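PDB 3JVA: dipeptide Epimerase, which is a magnesium-binding member of the enolase superfamily, pairing an N-terminal domain of the mandelate racemase/muconate lactonizing enzyme type with a TIM-barrel-like C-terminal domain. Local coordinates for residues B[102-107]-B[264-269]; B[244-249]-B[278-283]; B[269-274]-B[305-310]; B[290-295]-B[299-304]. One frame throughout, in Å; residues are numbered along the deposited sequence.

Contact 1 of 4, residues B[102-107]-B[264-269]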
loop_
_atom_site.group_PDB
_atom_site.type_symbol
_atom_site.label_atom_id
_atom_site.label_comp_id
_atom_site.label_asym_id
_atom_site.label_seq_id
_atom_site.Cartn_x
_atom_site.Cartn_y
_atom_site.Cartn_z
ATOM N N ILE B 102 -11.776 -39.009 12.462
ATOM C CA ILE B 102 -11.062 -39.944 11.597
ATOM C C ILE B 102 -9.553 -39.748 11.713
ATOM O O ILE B 102 -8.795 -40.712 11.836
ATOM C CB ILE B 102 -11.438 -39.748 10.113
ATOM C CG1 ILE B 102 -12.901 -40.142 9.875
ATOM C CG2 ILE B 102 -10.494 -40.552 9.224
ATOM C CD1 ILE B 102 -13.204 -41.620 10.127
ATOM N N ASP B 103 -9.114 -38.496 11.664
ATOM C CA ASP B 103 -7.686 -38.206 11.735
ATOM C C ASP B 103 -7.046 -38.708 13.034
ATOM O O ASP B 103 -6.019 -39.380 13.006
ATOM C CB ASP B 103 -7.448 -36.705 11.587
ATOM C CG ASP B 103 -7.019 -36.067 12.881
ATOM O OD1 ASP B 103 -7.903 -35.592 13.627
ATOM O OD2 ASP B 103 -5.806 -36.068 13.167
ATOM N N ILE B 104 -7.646 -38.377 14.172
ATOM C CA ILE B 104 -7.100 -38.812 15.458
ATOM C C ILE B 104 -6.954 -40.341 15.507
ATOM O O ILE B 104 -5.911 -40.859 15.916
ATOM C CB ILE B 104 -7.984 -38.321 16.622
ATOM C CG1 ILE B 104 -7.878 -36.791 16.732
ATOM C CG2 ILE B 104 -7.549 -38.984 17.936
ATOM C CD1 ILE B 104 -8.918 -36.153 17.644
ATOM N N ALA B 105 -7.989 -41.059 15.085
ATOM C CA ALA B 105 -7.936 -42.518 15.077
ATOM C C ALA B 105 -6.800 -43.016 14.179
ATOM O O ALA B 105 -6.156 -44.016 14.489
ATOM C CB ALA B 105 -9.276 -43.094 14.620
ATOM N N CYS B 106 -6.547 -42.321 13.071
ATOM C CA CYS B 106 -5.460 -42.721 12.174
ATOM C C CYS B 106 -4.107 -42.508 12.838
ATOM O O CYS B 106 -3.214 -43.345 12.718
ATOM C CB CYS B 106 -5.523 -41.939 10.858
ATOM S SG CYS B 106 -6.870 -42.465 9.769
ATOM N N TYR B 107 -3.937 -41.384 13.531
ATOM C CA TYR B 107 -2.675 -41.155 14.208
ATOM C C TYR B 107 -2.505 -42.168 15.341
ATOM O O TYR B 107 -1.390 -42.600 15.618
ATOM C CB TYR B 107 -2.583 -39.725 14.750
ATOM C CG TYR B 107 -2.151 -38.719 13.708
ATOM C CD1 TYR B 107 -3.089 -37.979 12.991
ATOM C CD2 TYR B 107 -0.798 -38.524 13.421
ATOM C CE1 TYR B 107 -2.694 -37.070 12.012
ATOM C CE2 TYR B 107 -0.390 -37.617 12.443
ATOM C CZ TYR B 107 -1.344 -36.895 11.743
ATOM O OH TYR B 107 -0.948 -35.992 10.784
ATOM N N LYS B 264 -7.651 -25.771 18.133
ATOM C CA LYS B 264 -8.559 -26.762 18.713
ATOM C C LYS B 264 -8.733 -27.811 17.621
ATOM O O LYS B 264 -9.089 -27.482 16.492
ATOM C CB LYS B 264 -9.912 -26.169 19.096
ATOM C CG LYS B 264 -9.844 -25.281 20.327
ATOM C CD LYS B 264 -11.220 -24.780 20.739
ATOM C CE LYS B 264 -11.100 -23.786 21.895
ATOM N NZ LYS B 264 -12.432 -23.248 22.301
ATOM N N LEU B 265 -8.466 -29.070 17.947
ATOM C CA LEU B 265 -8.594 -30.126 16.946
ATOM C C LEU B 265 -9.990 -30.185 16.331
ATOM O O LEU B 265 -10.137 -30.505 15.147
ATOM C CB LEU B 265 -8.231 -31.491 17.549
ATOM C CG LEU B 265 -6.801 -31.644 18.079
ATOM C CD1 LEU B 265 -6.575 -33.083 18.506
ATOM C CD2 LEU B 265 -5.788 -31.240 17.004
ATOM N N MET B 266 -11.013 -29.861 17.123
ATOM C CA MET B 266 -12.390 -29.900 16.637
ATOM C C MET B 266 -12.776 -28.683 15.790
ATOM O O MET B 266 -13.903 -28.600 15.303
ATOM C CB MET B 266 -13.363 -30.058 17.806
ATOM C CG MET B 266 -13.101 -31.294 18.674
ATOM S SD MET B 266 -12.879 -32.859 17.746
ATOM C CE MET B 266 -11.901 -33.806 18.958
ATOM N N LYS B 267 -11.845 -27.740 15.644
ATOM C CA LYS B 267 -12.046 -26.552 14.813
ATOM C C LYS B 267 -11.311 -26.749 13.487
ATOM O O LYS B 267 -11.792 -26.336 12.425
ATOM C CB LYS B 267 -11.452 -25.294 15.453
ATOM C CG LYS B 267 -12.269 -24.622 16.538
ATOM C CD LYS B 267 -11.705 -23.222 16.818
ATOM C CE LYS B 267 -10.227 -23.269 17.207
ATOM N NZ LYS B 267 -9.669 -21.904 17.472
ATOM N N CYS B 268 -10.130 -27.364 13.556
ATOM C CA CYS B 268 -9.297 -27.554 12.370
ATOM C C CYS B 268 -9.412 -28.893 11.653
ATOM O O CYS B 268 -8.859 -29.064 10.565
ATOM C CB CYS B 268 -7.822 -27.296 12.712
ATOM S SG CYS B 268 -7.091 -28.448 13.908
ATOM N N GLY B 269 -10.118 -29.843 12.250
ATOM C CA GLY B 269 -10.268 -31.132 11.600
ATOM C C GLY B 269 -9.158 -32.128 11.870
ATOM O O GLY B 269 -8.875 -32.986 11.029
#
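Ile-104 carries the apolar half of this contact, and it does so with its terminal methyl. CD1 lies 4.0 Å from CD1 of Leu-265, and Met-266 CE approaches Ile-104 CD1 to the same 4.0 Å. With chi2 at 168°, CD1 of the isoleucine lies anti to CA about the CB-CG1 bond, which carries the methyl out from helix 96-114 toward the short helix 265-268. The side chain runs at an oblique angle to the leucine and at about a right angle to the methionine, whose chain bends at chi2 (-49°) and brings CE back to the methyl. Ile-299 and Ala-303 of helix 298-310 and Leu-350 also pack on Ile-104.

The polar half involves Asp-103 and Gly-269. Asp-103 OD1 stands 3.8 Å from Gly-269 O, a van der Waals approach. The carboxylate earns its place through OD2, which accepts a hydrogen bond from Ile-271 N at the start of helix 271-284. Gly-269 ends the short helix with positive phi, its N bonded to Leu-265 O at 3.0 Å.

Here helix 96-114 of the N-terminal domain meets the barrel through methyl groups, with a buried carboxylate beside them. The methyls supply non-directional packing, while Asp-103 adds a directed bond between the domains, and the nearby helix start would probably favour its negative charge.

Contact 2 of 4, residues B[244-249]-B[278-283]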
loop_
_atom_site.group_PDB
_atom_site.type_symbol
_atom_site.label_atom_id
_atom_site.label_comp_id
_atom_site.label_asym_id
_atom_site.label_seq_id
_atom_site.Cartn_x
_atom_site.Cartn_y
_atom_site.Cartn_z
ATOM N N PHE B 244 -9.783 -21.219 12.557
ATOM C CA PHE B 244 -10.314 -22.572 12.486
ATOM C C PHE B 244 -9.260 -23.460 11.831
ATOM O O PHE B 244 -8.850 -24.466 12.405
ATOM C CB PHE B 244 -11.598 -22.620 11.649
ATOM C CG PHE B 244 -12.855 -22.382 12.441
ATOM C CD1 PHE B 244 -12.951 -21.311 13.317
ATOM C CD2 PHE B 244 -13.948 -23.227 12.299
ATOM C CE1 PHE B 244 -14.117 -21.082 14.039
ATOM C CE2 PHE B 244 -15.121 -23.005 13.019
ATOM C CZ PHE B 244 -15.201 -21.926 13.892
ATOM N N ASP B 245 -8.803 -23.059 10.644
ATOM C CA ASP B 245 -7.814 -23.839 9.892
ATOM C C ASP B 245 -6.516 -23.121 9.506
ATOM O O ASP B 245 -6.289 -21.963 9.853
ATOM C CB ASP B 245 -8.460 -24.407 8.621
ATOM C CG ASP B 245 -9.014 -23.323 7.707
ATOM O OD1 ASP B 245 -8.458 -22.207 7.697
ATOM O OD2 ASP B 245 -10.002 -23.596 6.989
ATOM N N ALA B 246 -5.663 -23.833 8.769
ATOM C CA ALA B 246 -4.379 -23.295 8.341
ATOM C C ALA B 246 -4.518 -22.032 7.509
ATOM O O ALA B 246 -3.689 -21.125 7.599
ATOM C CB ALA B 246 -3.602 -24.355 7.550
ATOM N N GLN B 247 -5.559 -21.968 6.686
ATOM C CA GLN B 247 -5.749 -20.783 5.861
ATOM C C GLN B 247 -6.041 -19.570 6.737
ATOM O O GLN B 247 -5.577 -18.468 6.448
ATOM C CB GLN B 247 -6.864 -21.013 4.846
ATOM C CG GLN B 247 -6.475 -22.048 3.793
ATOM C CD GLN B 247 -7.533 -22.237 2.728
ATOM O OE1 GLN B 247 -8.637 -22.699 3.010
ATOM N NE2 GLN B 247 -7.200 -21.878 1.495
ATOM N N ASP B 248 -6.789 -19.782 7.815
ATOM C CA ASP B 248 -7.098 -18.695 8.742
ATOM C C ASP B 248 -5.806 -18.251 9.423
ATOM O O ASP B 248 -5.557 -17.059 9.602
ATOM C CB ASP B 248 -8.088 -19.144 9.824
ATOM C CG ASP B 248 -9.473 -19.431 9.282
ATOM O OD1 ASP B 248 -9.855 -18.870 8.232
ATOM O OD2 ASP B 248 -10.196 -20.217 9.930
ATOM N N ALA B 249 -4.985 -19.219 9.818
ATOM C CA ALA B 249 -3.725 -18.902 10.472
ATOM C C ALA B 249 -2.838 -18.067 9.560
ATOM O O ALA B 249 -2.222 -17.103 10.002
ATOM C CB ALA B 249 -3.002 -20.184 10.884
ATOM N N ASN B 278 0.356 -24.698 13.530
ATOM C CA ASN B 278 1.501 -24.427 14.381
ATOM C C ASN B 278 2.774 -24.061 13.616
ATOM O O ASN B 278 3.509 -23.170 14.035
ATOM C CB ASN B 278 1.784 -25.611 15.303
ATOM C CG ASN B 278 2.860 -25.297 16.311
ATOM O OD1 ASN B 278 2.756 -24.319 17.049
ATOM N ND2 ASN B 278 3.909 -26.116 16.344
ATOM N N GLN B 279 3.044 -24.745 12.503
ATOM C CA GLN B 279 4.242 -24.447 11.716
ATOM C C GLN B 279 4.143 -23.065 11.082
ATOM O O GLN B 279 5.139 -22.352 10.973
ATOM C CB GLN B 279 4.443 -25.488 10.612
ATOM C CG GLN B 279 4.649 -26.900 11.118
ATOM C CD GLN B 279 4.677 -27.909 9.984
ATOM O OE1 GLN B 279 3.986 -27.746 8.971
ATOM N NE2 GLN B 279 5.461 -28.963 10.153
ATOM N N ILE B 280 2.943 -22.692 10.647
ATOM C CA ILE B 280 2.741 -21.375 10.053
ATOM C C ILE B 280 2.986 -20.310 11.120
ATOM O O ILE B 280 3.684 -19.320 10.878
ATOM C CB ILE B 280 1.303 -21.221 9.512
ATOM C CG1 ILE B 280 1.132 -22.078 8.249
ATOM C CG2 ILE B 280 1.008 -19.746 9.216
ATOM C CD1 ILE B 280 -0.319 -22.277 7.822
ATOM N N CYS B 281 2.413 -20.521 12.303
ATOM C CA CYS B 281 2.564 -19.569 13.402
ATOM C C CYS B 281 4.015 -19.483 13.869
ATOM O O CYS B 281 4.563 -18.391 14.041
ATOM C CB CYS B 281 1.667 -19.971 14.576
ATOM S SG CYS B 281 -0.102 -19.769 14.278
ATOM N N GLU B 282 4.631 -20.642 14.080
ATOM C CA GLU B 282 6.014 -20.699 14.529
ATOM C C GLU B 282 6.916 -19.930 13.565
ATOM O O GLU B 282 7.784 -19.173 13.985
ATOM C CB GLU B 282 6.456 -22.161 14.635
ATOM C CG GLU B 282 7.877 -22.375 15.116
ATOM C CD GLU B 282 8.167 -23.842 15.386
ATOM O OE1 GLU B 282 7.828 -24.681 14.528
ATOM O OE2 GLU B 282 8.737 -24.154 16.450
ATOM N N THR B 283 6.697 -20.123 12.269
ATOM C CA THR B 283 7.487 -19.445 11.251
ATOM C C THR B 283 7.303 -17.930 11.334
ATOM O O THR B 283 8.245 -17.162 11.111
ATOM C CB THR B 283 7.096 -19.962 9.859
ATOM O OG1 THR B 283 7.366 -21.365 9.804
ATOM C CG2 THR B 283 7.887 -19.261 8.770
#
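Where Ala-246 meets Ile-280, the flat groups are the carboxylates of Asp-245 and Asp-248, which form a capping box at the start of helix 246-255. Asp-248 OD2 takes Phe-244 N on its anti lone pair at 2.8 Å and Asp-245 N from above the carboxylate plane, 45° out of it. In return Asp-248 N gives a bond to Asp-245 OD1, nearly along the C-O axis. Asp-248 OD1 makes a salt bridge to Arg-221 of a third subunit.

Two neighbouring helices of the TIM barrel, 246-255 and 271-284, pack here through small groups. Ile-280 offers both branches: CD1 lies 3.6 Å from Ala-246 O and also touches that alanine's CB, while CG2 lies 4.2 Å from Ala-249 C and 4.4 Å from its CB. Chi1 of -72° and an extended chi2 of 166° spread the two methyls to alanines about one turn apart. Cys-281 SG comes to 4.5 Å from Ala-249 CB. Thr-283 of a second subunit packs on Ala-246 and Ile-280, so this helix pair lies beside a subunit interface.

Within helix 271-284, Gln-279 O receives Thr-283 OG1 at 2.7 Å and Thr-283 N from opposite faces of its carbonyl plane.

Contact 3 of 4, residues B[269-274]-B[305-310]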
loop_
_atom_site.group_PDB
_atom_site.type_symbol
_atom_site.label_atom_id
_atom_site.label_comp_id
_atom_site.label_asym_id
_atom_site.label_seq_id
_atom_site.Cartn_x
_atom_site.Cartn_y
_atom_site.Cartn_z
ATOM N N GLY B 269 -10.118 -29.843 12.250
ATOM C CA GLY B 269 -10.268 -31.132 11.600
ATOM C C GLY B 269 -9.158 -32.128 11.870
ATOM O O GLY B 269 -8.875 -32.986 11.029
ATOM N N GLY B 270 -8.516 -32.016 13.027
ATOM C CA GLY B 270 -7.483 -32.975 13.367
ATOM C C GLY B 270 -6.042 -32.537 13.486
ATOM O O GLY B 270 -5.693 -31.391 13.221
ATOM N N ILE B 271 -5.205 -33.492 13.889
ATOM C CA ILE B 271 -3.782 -33.258 14.086
ATOM C C ILE B 271 -3.081 -32.817 12.811
ATOM O O ILE B 271 -2.229 -31.929 12.841
ATOM C CB ILE B 271 -3.102 -34.535 14.650
ATOM C CG1 ILE B 271 -3.604 -34.783 16.078
ATOM C CG2 ILE B 271 -1.580 -34.391 14.633
ATOM C CD1 ILE B 271 -3.253 -36.154 16.638
ATOM N N HIS B 272 -3.441 -33.425 11.685
ATOM C CA HIS B 272 -2.815 -33.078 10.408
ATOM C C HIS B 272 -2.881 -31.574 10.113
ATOM O O HIS B 272 -1.885 -30.967 9.692
ATOM C CB HIS B 272 -3.493 -33.865 9.281
ATOM C CG HIS B 272 -2.840 -33.704 7.943
ATOM N ND1 HIS B 272 -1.701 -34.392 7.579
ATOM C CD2 HIS B 272 -3.182 -32.950 6.871
ATOM C CE1 HIS B 272 -1.374 -34.074 6.339
ATOM N NE2 HIS B 272 -2.257 -33.201 5.887
ATOM N N GLU B 273 -4.047 -30.977 10.335
ATOM C CA GLU B 273 -4.240 -29.554 10.089
ATOM C C GLU B 273 -3.643 -28.721 11.226
ATOM O O GLU B 273 -3.090 -27.646 10.993
ATOM C CB GLU B 273 -5.736 -29.245 9.943
ATOM C CG GLU B 273 -6.050 -27.816 9.497
ATOM C CD GLU B 273 -5.783 -27.574 8.017
ATOM O OE1 GLU B 273 -5.466 -28.542 7.284
ATOM O OE2 GLU B 273 -5.903 -26.411 7.583
ATOM N N ALA B 274 -3.744 -29.226 12.451
ATOM C CA ALA B 274 -3.190 -28.518 13.604
ATOM C C ALA B 274 -1.680 -28.319 13.422
ATOM O O ALA B 274 -1.124 -27.285 13.793
ATOM C CB ALA B 274 -3.469 -29.303 14.883
ATOM N N ALA B 305 -3.122 -33.415 23.818
ATOM C CA ALA B 305 -2.004 -33.406 24.755
ATOM C C ALA B 305 -0.728 -33.952 24.114
ATOM O O ALA B 305 0.356 -33.412 24.326
ATOM C CB ALA B 305 -2.362 -34.208 26.009
ATOM N N HIS B 306 -0.851 -35.019 23.329
ATOM C CA HIS B 306 0.314 -35.583 22.651
ATOM C C HIS B 306 0.879 -34.552 21.677
ATOM O O HIS B 306 2.088 -34.376 21.578
ATOM C CB HIS B 306 -0.072 -36.866 21.903
ATOM C CG HIS B 306 -0.099 -38.083 22.778
ATOM N ND1 HIS B 306 0.976 -38.937 22.896
ATOM C CD2 HIS B 306 -1.048 -38.554 23.622
ATOM C CE1 HIS B 306 0.691 -39.882 23.774
ATOM N NE2 HIS B 306 -0.531 -39.672 24.231
ATOM N N LEU B 307 -0.005 -33.869 20.958
ATOM C CA LEU B 307 0.422 -32.847 20.010
ATOM C C LEU B 307 1.107 -31.683 20.732
ATOM O O LEU B 307 2.171 -31.221 20.313
ATOM C CB LEU B 307 -0.778 -32.309 19.232
ATOM C CG LEU B 307 -0.440 -31.162 18.270
ATOM C CD1 LEU B 307 0.601 -31.621 17.244
ATOM C CD2 LEU B 307 -1.705 -30.693 17.579
ATOM N N ALA B 308 0.485 -31.213 21.808
ATOM C CA ALA B 308 1.025 -30.095 22.577
ATOM C C ALA B 308 2.398 -30.448 23.136
ATOM O O ALA B 308 3.344 -29.668 23.029
ATOM C CB ALA B 308 0.072 -29.732 23.710
ATOM N N ALA B 309 2.510 -31.632 23.724
ATOM C CA ALA B 309 3.785 -32.054 24.286
ATOM C C ALA B 309 4.856 -32.194 23.207
ATOM O O ALA B 309 6.022 -31.875 23.434
ATOM C CB ALA B 309 3.614 -33.380 25.024
ATOM N N ALA B 310 4.454 -32.662 22.028
ATOM C CA ALA B 310 5.393 -32.883 20.931
ATOM C C ALA B 310 5.935 -31.646 20.226
ATOM O O ALA B 310 7.071 -31.657 19.753
ATOM C CB ALA B 310 4.761 -33.810 19.897
#
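Leu-307 points from helix 298-310 at helix 271-284 and divides its two methyls between residues one turn apart. CD2 comes to 3.5 Å from Ala-274 CB, a tight fit for two methyl groups. CD1, the other branch, stands a looser 4.4 Å from Ile-271 CG2. CG of the leucine lies anti to the backbone N (chi1 176°), and chi2 of 59° turns the fork to give one methyl to each partner.

The two partners present themselves differently. Ala-274 directs its CB at the leucine, and with nothing longer than a methyl it lets CD2 come in close. Ile-271 sets its CB across the line between the helices, and the branch it turns to Leu-307 is the short CG2. Leu-118 and Leu-122 also pack on Ile-271, while Leu-265 and Cys-268 press on Ala-274 from helix 265-268.

Polar bonds hold the first turn of helix 271-284. Gly-270 is the N-cap, its O accepting from Ala-274 N at 3.0 Å, and Ile-271 N bonds to the carboxylate of Asp-103. On the partner helix His-306, the residue next to Leu-307, ties its ND1 to Tyr-119 N, while Ala-310 shares backbone bonds with Tyr-125.

Wholly apolar across the seam, this is the lateral packing of successive outer helices in a TIM barrel: helix 271-284 follows strand 260-263 after the short helix 265-268, and helix 298-310 follows strand 287-290.

Contact 4 of 4, residues B[290-295]-B[299-304]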
loop_
_atom_site.group_PDB
_atom_site.type_symbol
_atom_site.label_atom_id
_atom_site.label_comp_id
_atom_site.label_asym_id
_atom_site.label_seq_id
_atom_site.Cartn_x
_atom_site.Cartn_y
_atom_site.Cartn_z
ATOM N N ILE B 290 -3.327 -24.684 22.730
ATOM C CA ILE B 290 -4.268 -25.657 22.206
ATOM C C ILE B 290 -5.352 -25.807 23.261
ATOM O O ILE B 290 -5.057 -25.937 24.455
ATOM C CB ILE B 290 -3.599 -27.024 21.881
ATOM C CG1 ILE B 290 -4.629 -27.947 21.218
ATOM C CG2 ILE B 290 -3.024 -27.654 23.140
ATOM C CD1 ILE B 290 -4.017 -29.090 20.398
ATOM N N GLY B 291 -6.603 -25.732 22.821
ATOM C CA GLY B 291 -7.725 -25.839 23.735
ATOM C C GLY B 291 -8.616 -27.033 23.459
ATOM O O GLY B 291 -8.199 -27.991 22.801
ATOM N N CYS B 292 -9.849 -26.976 23.953
ATOM C CA CYS B 292 -10.795 -28.067 23.765
ATOM C C CYS B 292 -12.227 -27.564 23.719
ATOM O O CYS B 292 -12.507 -26.412 24.071
ATOM C CB CYS B 292 -10.652 -29.095 24.896
ATOM S SG CYS B 292 -10.960 -28.433 26.556
ATOM N N MET B 293 -13.129 -28.437 23.277
ATOM C CA MET B 293 -14.550 -28.111 23.180
ATOM C C MET B 293 -15.237 -28.507 24.481
ATOM O O MET B 293 -14.728 -29.336 25.235
ATOM C CB MET B 293 -15.205 -28.893 22.035
ATOM C CG MET B 293 -14.497 -28.797 20.703
ATOM S SD MET B 293 -14.400 -27.114 20.095
ATOM C CE MET B 293 -16.100 -26.834 19.649
ATOM N N ALA B 294 -16.398 -27.909 24.729
ATOM C CA ALA B 294 -17.176 -28.208 25.921
ATOM C C ALA B 294 -17.695 -29.637 25.823
ATOM O O ALA B 294 -17.935 -30.297 26.840
ATOM C CB ALA B 294 -18.354 -27.231 26.037
ATOM N N GLU B 295 -17.851 -30.122 24.595
ATOM C CA GLU B 295 -18.372 -31.466 24.392
ATOM C C GLU B 295 -17.410 -32.545 23.896
ATOM O O GLU B 295 -17.821 -33.451 23.171
ATOM C CB GLU B 295 -19.616 -31.415 23.495
ATOM C CG GLU B 295 -20.726 -30.553 24.091
ATOM C CD GLU B 295 -22.122 -31.016 23.718
ATOM O OE1 GLU B 295 -22.528 -32.116 24.167
ATOM O OE2 GLU B 295 -22.814 -30.281 22.982
ATOM N N ILE B 299 -10.594 -39.032 24.565
ATOM C CA ILE B 299 -9.863 -39.193 23.311
ATOM C C ILE B 299 -9.393 -37.857 22.724
ATOM O O ILE B 299 -8.219 -37.697 22.384
ATOM C CB ILE B 299 -10.716 -39.931 22.276
ATOM C CG1 ILE B 299 -11.073 -41.324 22.808
ATOM C CG2 ILE B 299 -9.950 -40.040 20.959
ATOM C CD1 ILE B 299 -12.110 -42.061 21.978
ATOM N N GLY B 300 -10.307 -36.904 22.606
ATOM C CA GLY B 300 -9.937 -35.609 22.066
ATOM C C GLY B 300 -8.852 -34.932 22.886
ATOM O O GLY B 300 -7.903 -34.362 22.339
ATOM N N ILE B 301 -8.983 -34.997 24.207
ATOM C CA ILE B 301 -8.010 -34.375 25.087
ATOM C C ILE B 301 -6.645 -35.035 24.965
ATOM O O ILE B 301 -5.619 -34.356 24.922
ATOM C CB ILE B 301 -8.464 -34.446 26.566
ATOM C CG1 ILE B 301 -9.648 -33.499 26.794
ATOM C CG2 ILE B 301 -7.299 -34.110 27.483
ATOM C CD1 ILE B 301 -9.310 -32.015 26.583
ATOM N N THR B 302 -6.633 -36.361 24.908
ATOM C CA THR B 302 -5.377 -37.091 24.815
ATOM C C THR B 302 -4.640 -36.783 23.518
ATOM O O THR B 302 -3.425 -36.559 23.524
ATOM C CB THR B 302 -5.631 -38.606 24.957
ATOM O OG1 THR B 302 -6.285 -38.845 26.212
ATOM C CG2 THR B 302 -4.315 -39.382 24.930
ATOM N N ALA B 303 -5.373 -36.745 22.410
ATOM C CA ALA B 303 -4.760 -36.443 21.127
ATOM C C ALA B 303 -4.118 -35.058 21.201
ATOM O O ALA B 303 -2.964 -34.874 20.819
ATOM C CB ALA B 303 -5.812 -36.487 20.015
ATOM N N ALA B 304 -4.868 -34.089 21.712
ATOM C CA ALA B 304 -4.358 -32.727 21.827
ATOM C C ALA B 304 -3.128 -32.644 22.732
ATOM O O ALA B 304 -2.195 -31.895 22.444
ATOM C CB ALA B 304 -5.461 -31.797 22.340
#
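Ile-290 and Cys-292 reach from the end of strand 287-290 and the loop after it to two residues of helix 298-310. Ile-290 CD1 rests 3.6 Å from Ala-304 CB, close enough to lie also 3.9 Å from Ala-304 O. One turn earlier on the helix, Ile-301 CD1 meets Cys-292 CB at 3.6 Å and Cys-292 SG at 3.9 Å, so one methyl touches both side-chain atoms of the cysteine.

Torsions set up both pairs. Ile-290 holds CG1 anti to its backbone N (chi1 -175°), and chi2 of 159° continues the chain out to CD1. Ile-301 starts off across the line of approach, but its end folds at chi2 (-64°) and brings CD1 nearer to the loop.

Further out, Leu-307 and Ala-308 pack on Ile-290, Leu-319 on Ala-304, and Ala-321 and Val-334 on Ile-301. Ile-290 has backbone hydrogen bonds with Arg-316 and Asp-318, and Gly-291 with Ile-263, which fixes the strand end between its neighbours. On the helix, Gly-300 N bonds to Glu-47 of the N-terminal domain.

A glycerol, probably from the crystallisation liquor, lies about 4 Å from the Cys-292 side chain, and the bound magnesium ion about 10 Å from it. Strand 287-290, the loop and helix 298-310 make up a beta-alpha unit of the TIM barrel, where the chain leaves a strand at the metal-bearing end and turns back into its helix.

From the N terminus, contact 1 opens first: 156 residues separate 102-107, in helix 96-114 of the N-terminal domain, from its partner 264-269 in the barrel. Contact 2 opens inside that loop at 244-249 and closes beyond it at 278-283, so the two cross. Contact 3 starts at Gly-269, which it shares with contact 1, and follows it in series, while crossing contact 2; both use helix 271-284. Contact 4 is a short closure nested inside the loop of contact 3, and both use helix 298-310. Together they bind three successive outer helices, the short helix 265-268, one strand end and the N-terminal domain.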